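Local coordinates for protein putative isomerase YbhH (Escherichia coli, PDB 6OTV) that is a putative isomerase of the PrpF family, with the diaminopimelate epimerase-like fold, whose substrate and reaction have not been established, at residues Ser287-Ala290 / Val295-Gln298; Val319-Glu324 / Thr329-Ser334. All blocks are in the same frame, centred on the assembly; numbering follows the deposited sequence. Where two conformers were deposited one is given.

Interaction 1 (Ser287-Ala290 / Val295-Gln298)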
loop_
_atom_site.group_PDB
_atom_site.type_symbol
_atom_site.label_atom_id
_atom_site.label_comp_id
_atom_site.label_asym_id
_atom_site.label_seq_id
_atom_site.Cartn_x
_atom_site.Cartn_y
_atom_site.Cartn_z
ATOM N N SER A 287 20.987 1.328 -0.375
ATOM C CA SER A 287 20.500 0.806 -1.649
ATOM C C SER A 287 21.598 0.801 -2.704
ATOM O O SER A 287 21.752 -0.176 -3.446
ATOM C CB SER A 287 19.305 1.627 -2.134
ATOM O OG SER A 287 18.214 1.513 -1.240
ATOM N N SER A 288 22.369 1.888 -2.790
ATOM C CA SER A 288 23.464 1.929 -3.753
ATOM C C SER A 288 24.505 0.857 -3.463
ATOM O O SER A 288 25.174 0.381 -4.385
ATOM C CB SER A 288 24.116 3.309 -3.757
ATOM O OG SER A 288 24.805 3.551 -2.543
ATOM N N CYS A 289 24.650 0.456 -2.197
ATOM C CA CYS A 289 25.561 -0.641 -1.877
ATOM C C CYS A 289 25.083 -1.960 -2.466
ATOM O O CYS A 289 25.906 -2.808 -2.831
ATOM C CB CYS A 289 25.723 -0.780 -0.363
ATOM S SG CYS A 289 26.591 0.583 0.443
ATOM N N ALA A 290 23.768 -2.156 -2.563
ATOM C CA ALA A 290 23.224 -3.412 -3.062
ATOM C C ALA A 290 22.996 -3.404 -4.565
ATOM O O ALA A 290 23.133 -4.451 -5.206
ATOM C CB ALA A 290 21.908 -3.738 -2.349
ATOM N N VAL A 295 28.617 3.887 -8.103
ATOM C CA VAL A 295 29.967 4.287 -7.729
ATOM C C VAL A 295 30.364 3.709 -6.376
ATOM O O VAL A 295 31.558 3.637 -6.060
ATOM C CB VAL A 295 30.086 5.824 -7.729
ATOM C CG1 VAL A 295 29.402 6.417 -6.502
ATOM C CG2 VAL A 295 31.545 6.248 -7.805
ATOM N N THR A 296 29.384 3.285 -5.571
ATOM C CA THR A 296 29.687 2.683 -4.278
ATOM C C THR A 296 30.474 1.387 -4.435
ATOM O O THR A 296 31.297 1.052 -3.575
ATOM C CB THR A 296 28.387 2.441 -3.505
ATOM O OG1 THR A 296 27.643 3.663 -3.432
ATOM C CG2 THR A 296 28.676 1.969 -2.095
ATOM N N ARG A 297 30.256 0.661 -5.533
ATOM C CA ARG A 297 30.982 -0.582 -5.768
ATOM C C ARG A 297 32.471 -0.355 -6.000
ATOM O O ARG A 297 33.254 -1.302 -5.869
ATOM C CB ARG A 297 30.380 -1.321 -6.962
ATOM C CG ARG A 297 28.901 -1.648 -6.817
ATOM C CD ARG A 297 28.679 -2.784 -5.837
ATOM N NE ARG A 297 27.383 -3.423 -6.041
ATOM C CZ ARG A 297 27.022 -4.571 -5.478
ATOM N NH1 ARG A 297 27.860 -5.210 -4.675
ATOM N NH2 ARG A 297 25.822 -5.082 -5.721
ATOM N N GLN A 298 32.877 0.865 -6.345
ATOM C CA GLN A 298 34.285 1.204 -6.523
ATOM C C GLN A 298 34.935 1.726 -5.248
ATOM O O GLN A 298 36.132 2.032 -5.263
ATOM C CB GLN A 298 34.449 2.260 -7.622
ATOM C CG GLN A 298 33.710 1.967 -8.912
ATOM C CD GLN A 298 33.859 3.088 -9.924
ATOM O OE1 GLN A 298 34.533 4.088 -9.668
ATOM N NE2 GLN A 298 33.229 2.925 -11.082
#
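T296, R297 and C289 bring the last turn of helix 279-290 against the 3-10 turn 295-298 that follows it after four residues of loop. T296 points its side chain at the helix and divides it between two neighbours. Its OG1 donates a hydrogen bond to S288 OG at 3.0 Å, while its methyl CG2 lies 3.6 Å from C289 SG. With chi1 at -54°, the hydroxyl sits beside the T296 backbone N and CG2 lies opposite that nitrogen, so one rotation serves both the polar and the apolar partner. S288 OG is also hydrogen-bonded to I285 O one turn back in its own helix, which leaves its oxygen to accept from T296; both hydroxyls are buried, and I200 of strand 197-202 packs on the two side chains.

R297 reaches the helix end by a different route. Its chain bends at chi2 (-74°) and brings the guanidinium to the terminal carbonyls. C289 O stands over the centre of one guanidinium face, 3.4 Å from CZ, while NH2 comes to 2.8 Å from A290 O, which approaches obliquely. NE makes a weak hydrogen bond to L291 O in the adjoining loop. Placing a positive group beside carbonyls at the C-terminal end of a helix should be electrostatically favourable, since the helix dipole puts partial negative charge there. The arrangement is a helix C-terminus folded back on by its own exit loop, with an arginine against the final carbonyls, on the helix that packs against the sheet strands of one half of this diaminopimelate epimerase-like fold.

Interaction 2 (Val319-Glu324 / Thr329-Ser334). With EDO (1,2-ethanediol), chain O; EDO (1,2-ethanediol), chain D.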
loop_
_atom_site.group_PDB
_atom_site.type_symbol
_atom_site.label_atom_id
_atom_site.label_comp_id
_atom_site.label_asym_id
_atom_site.label_seq_id
_atom_site.Cartn_x
_atom_site.Cartn_y
_atom_site.Cartn_z
ATOM N N VAL A 319 20.690 -0.886 8.352
ATOM C CA VAL A 319 19.588 -0.920 7.398
ATOM C C VAL A 319 19.500 -2.333 6.845
ATOM O O VAL A 319 20.493 -2.869 6.339
ATOM C CB VAL A 319 19.773 0.092 6.253
ATOM C CG1 VAL A 319 18.558 0.065 5.325
ATOM C CG2 VAL A 319 20.006 1.492 6.796
ATOM N N HIS A 320 18.325 -2.942 6.964
ATOM C CA HIS A 320 18.079 -4.262 6.400
ATOM C C HIS A 320 17.463 -4.098 5.018
ATOM O O HIS A 320 16.415 -3.458 4.871
ATOM C CB HIS A 320 17.165 -5.090 7.302
ATOM C CG HIS A 320 16.943 -6.487 6.809
ATOM N ND1 HIS A 320 15.799 -6.869 6.141
ATOM C CD2 HIS A 320 17.727 -7.590 6.874
ATOM C CE1 HIS A 320 15.884 -8.149 5.823
ATOM N NE2 HIS A 320 17.044 -8.609 6.256
ATOM N N LEU A 321 18.121 -4.658 4.012
ATOM C CA LEU A 321 17.635 -4.639 2.642
ATOM C C LEU A 321 17.096 -6.010 2.253
ATOM O O LEU A 321 17.469 -7.039 2.824
ATOM C CB LEU A 321 18.744 -4.221 1.673
ATOM C CG LEU A 321 19.106 -2.738 1.649
ATOM C CD1 LEU A 321 19.980 -2.441 0.448
ATOM C CD2 LEU A 321 17.851 -1.884 1.615
ATOM N N SER A 322 16.214 -6.008 1.259
ATOM C CA SER A 322 15.512 -7.206 0.822
ATOM C C SER A 322 14.868 -6.917 -0.524
ATOM O O SER A 322 14.435 -5.792 -0.787
ATOM C CB SER A 322 14.454 -7.631 1.849
ATOM O OG SER A 322 13.489 -8.492 1.273
ATOM N N ASN A 323 14.809 -7.939 -1.375
ATOM C CA ASN A 323 14.213 -7.762 -2.698
ATOM C C ASN A 323 13.697 -9.109 -3.184
ATOM O O ASN A 323 14.490 -10.028 -3.409
ATOM C CB ASN A 323 15.231 -7.174 -3.671
ATOM C CG ASN A 323 14.581 -6.602 -4.919
ATOM O OD1 ASN A 323 13.468 -6.981 -5.284
ATOM N ND2 ASN A 323 15.278 -5.683 -5.580
ATOM N N GLU A 324 12.380 -9.223 -3.345
ATOM C CA GLU A 324 11.771 -10.419 -3.913
ATOM C C GLU A 324 11.578 -10.328 -5.418
ATOM O O GLU A 324 11.155 -11.313 -6.033
ATOM C CB GLU A 324 10.415 -10.698 -3.255
ATOM C CG GLU A 324 10.502 -11.128 -1.802
ATOM C CD GLU A 324 10.828 -12.599 -1.645
ATOM O OE1 GLU A 324 10.934 -13.303 -2.672
ATOM O OE2 GLU A 324 10.972 -13.053 -0.489
ATOM N N THR A 329 13.106 -1.293 -8.328
ATOM C CA THR A 329 11.869 -0.684 -7.855
ATOM C C THR A 329 11.216 -1.489 -6.742
ATOM O O THR A 329 10.378 -0.947 -6.013
ATOM C CB THR A 329 10.885 -0.522 -9.012
ATOM O OG1 THR A 329 10.640 -1.801 -9.609
ATOM C CG2 THR A 329 11.450 0.423 -10.060
ATOM N N THR A 330 11.570 -2.763 -6.597
ATOM C CA THR A 330 11.011 -3.614 -5.558
ATOM C C THR A 330 11.947 -3.770 -4.366
ATOM O O THR A 330 11.676 -4.585 -3.480
ATOM C CB THR A 330 10.655 -4.987 -6.134
ATOM O OG1 THR A 330 11.825 -5.590 -6.702
ATOM C CG2 THR A 330 9.586 -4.850 -7.211
ATOM N N LEU A 331 13.038 -3.011 -4.328
ATOM C CA LEU A 331 13.972 -3.082 -3.212
ATOM C C LEU A 331 13.315 -2.527 -1.952
ATOM O O LEU A 331 12.831 -1.391 -1.947
ATOM C CB LEU A 331 15.244 -2.308 -3.551
ATOM C CG LEU A 331 16.358 -2.282 -2.504
ATOM C CD1 LEU A 331 16.755 -3.694 -2.127
ATOM C CD2 LEU A 331 17.562 -1.509 -3.021
ATOM N N ARG A 332 13.295 -3.322 -0.885
ATOM C CA ARG A 332 12.626 -2.961 0.359
ATOM C C ARG A 332 13.661 -2.755 1.458
ATOM O O ARG A 332 14.549 -3.594 1.646
ATOM C CB ARG A 332 11.626 -4.042 0.773
ATOM C CG ARG A 332 10.487 -3.550 1.660
ATOM C CD ARG A 332 9.681 -4.722 2.197
ATOM N NE ARG A 332 10.506 -5.577 3.043
ATOM C CZ ARG A 332 10.119 -6.752 3.529
ATOM N NH1 ARG A 332 8.911 -7.220 3.249
ATOM N NH2 ARG A 332 10.943 -7.458 4.293
ATOM N N ALA A 333 13.539 -1.645 2.183
ATOM C CA ALA A 333 14.462 -1.291 3.253
ATOM C C ALA A 333 13.712 -1.186 4.573
ATOM O O ALA A 333 12.589 -0.676 4.621
ATOM C CB ALA A 333 15.172 0.034 2.962
ATOM N N SER A 334 14.339 -1.665 5.644
ATOM C CA SER A 334 13.765 -1.558 6.975
ATOM C C SER A 334 14.856 -1.181 7.966
ATOM O O SER A 334 16.034 -1.494 7.774
ATOM C CB SER A 334 13.077 -2.862 7.408
ATOM O OG SER A 334 13.991 -3.943 7.418
HETATM C C1 EDO O . 9.533 -7.263 -2.188
HETATM O O1 EDO O . 10.592 -6.967 -3.108
HETATM C C2 EDO O . 9.957 -6.957 -0.754
HETATM O O2 EDO O . 10.978 -7.872 -0.340
HETATM C C1 EDO D . 10.628 0.836 -2.799
HETATM O O1 EDO D . 9.665 0.538 -3.813
HETATM C C2 EDO D . 10.185 0.200 -1.487
HETATM O O2 EDO D . 10.823 0.842 -0.378
HETATM O O HOH W 1 13.501 -5.681 4.743
#
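Strands 319-322 and 332-334 run antiparallel at 157°, 4.7 Å apart, with hydrogen-bonded pairs H320-S334 and S322-R332 flanking the non-hydrogen-bonded pair L321-A333. R332 N meets S322 O almost straight on at 2.7 Å, whereas the return bond from S322 N to R332 O is weak, bent to 122°. On the buried face, L321 CD2 rests on A333 CB at 3.6 Å and nears L331 CD1; helix 279-290 covers these side chains. The strands form a beta hairpin within the diaminopimelate epimerase-like fold. At its loop end the N323 and T330 side chains cross at about a right angle, and T330 OG1 donates to N323 OD1 at 2.6 Å; N323 OD1 also takes G325 N, and D327 O meets N323 ND2 and, as an alternative acceptor, T330 OG1. On the other face, a water bonds S334 OG, R332 NH2 in the guanidinium plane and, in the given H320 conformer, ND1 in the ring plane. A probably crystallisation-derived ethanediol bridges the segments near the turn: its O1 accepts from E324 N at 2.9 Å and donates to T330 O, while its O2 bonds S322 OG. P69 of the second subunit packs on R332.

Interaction 1 closes before interaction 2 opens along the chain, and their centres lie about 14 Å apart, yet the two touch directly. The helix end of 287-290 rests on the apolar face of the hairpin: A290 CB is 3.6 Å from L321 CD1, and S287 OG is equally close to L331 CD2. A290 serves both contacts, its O near R297 and its CB on L321, whereas S287 meets the hairpin but not 295-298. Interaction 1 has no second-subunit residue against it, whereas E324, T330 and R332 of interaction 2 pack on S66, S67 and P69 of that subunit. Two ethanediol molecules lie at 319-324/329-334; as likely crystallisation additives they give no evidence of a substrate site.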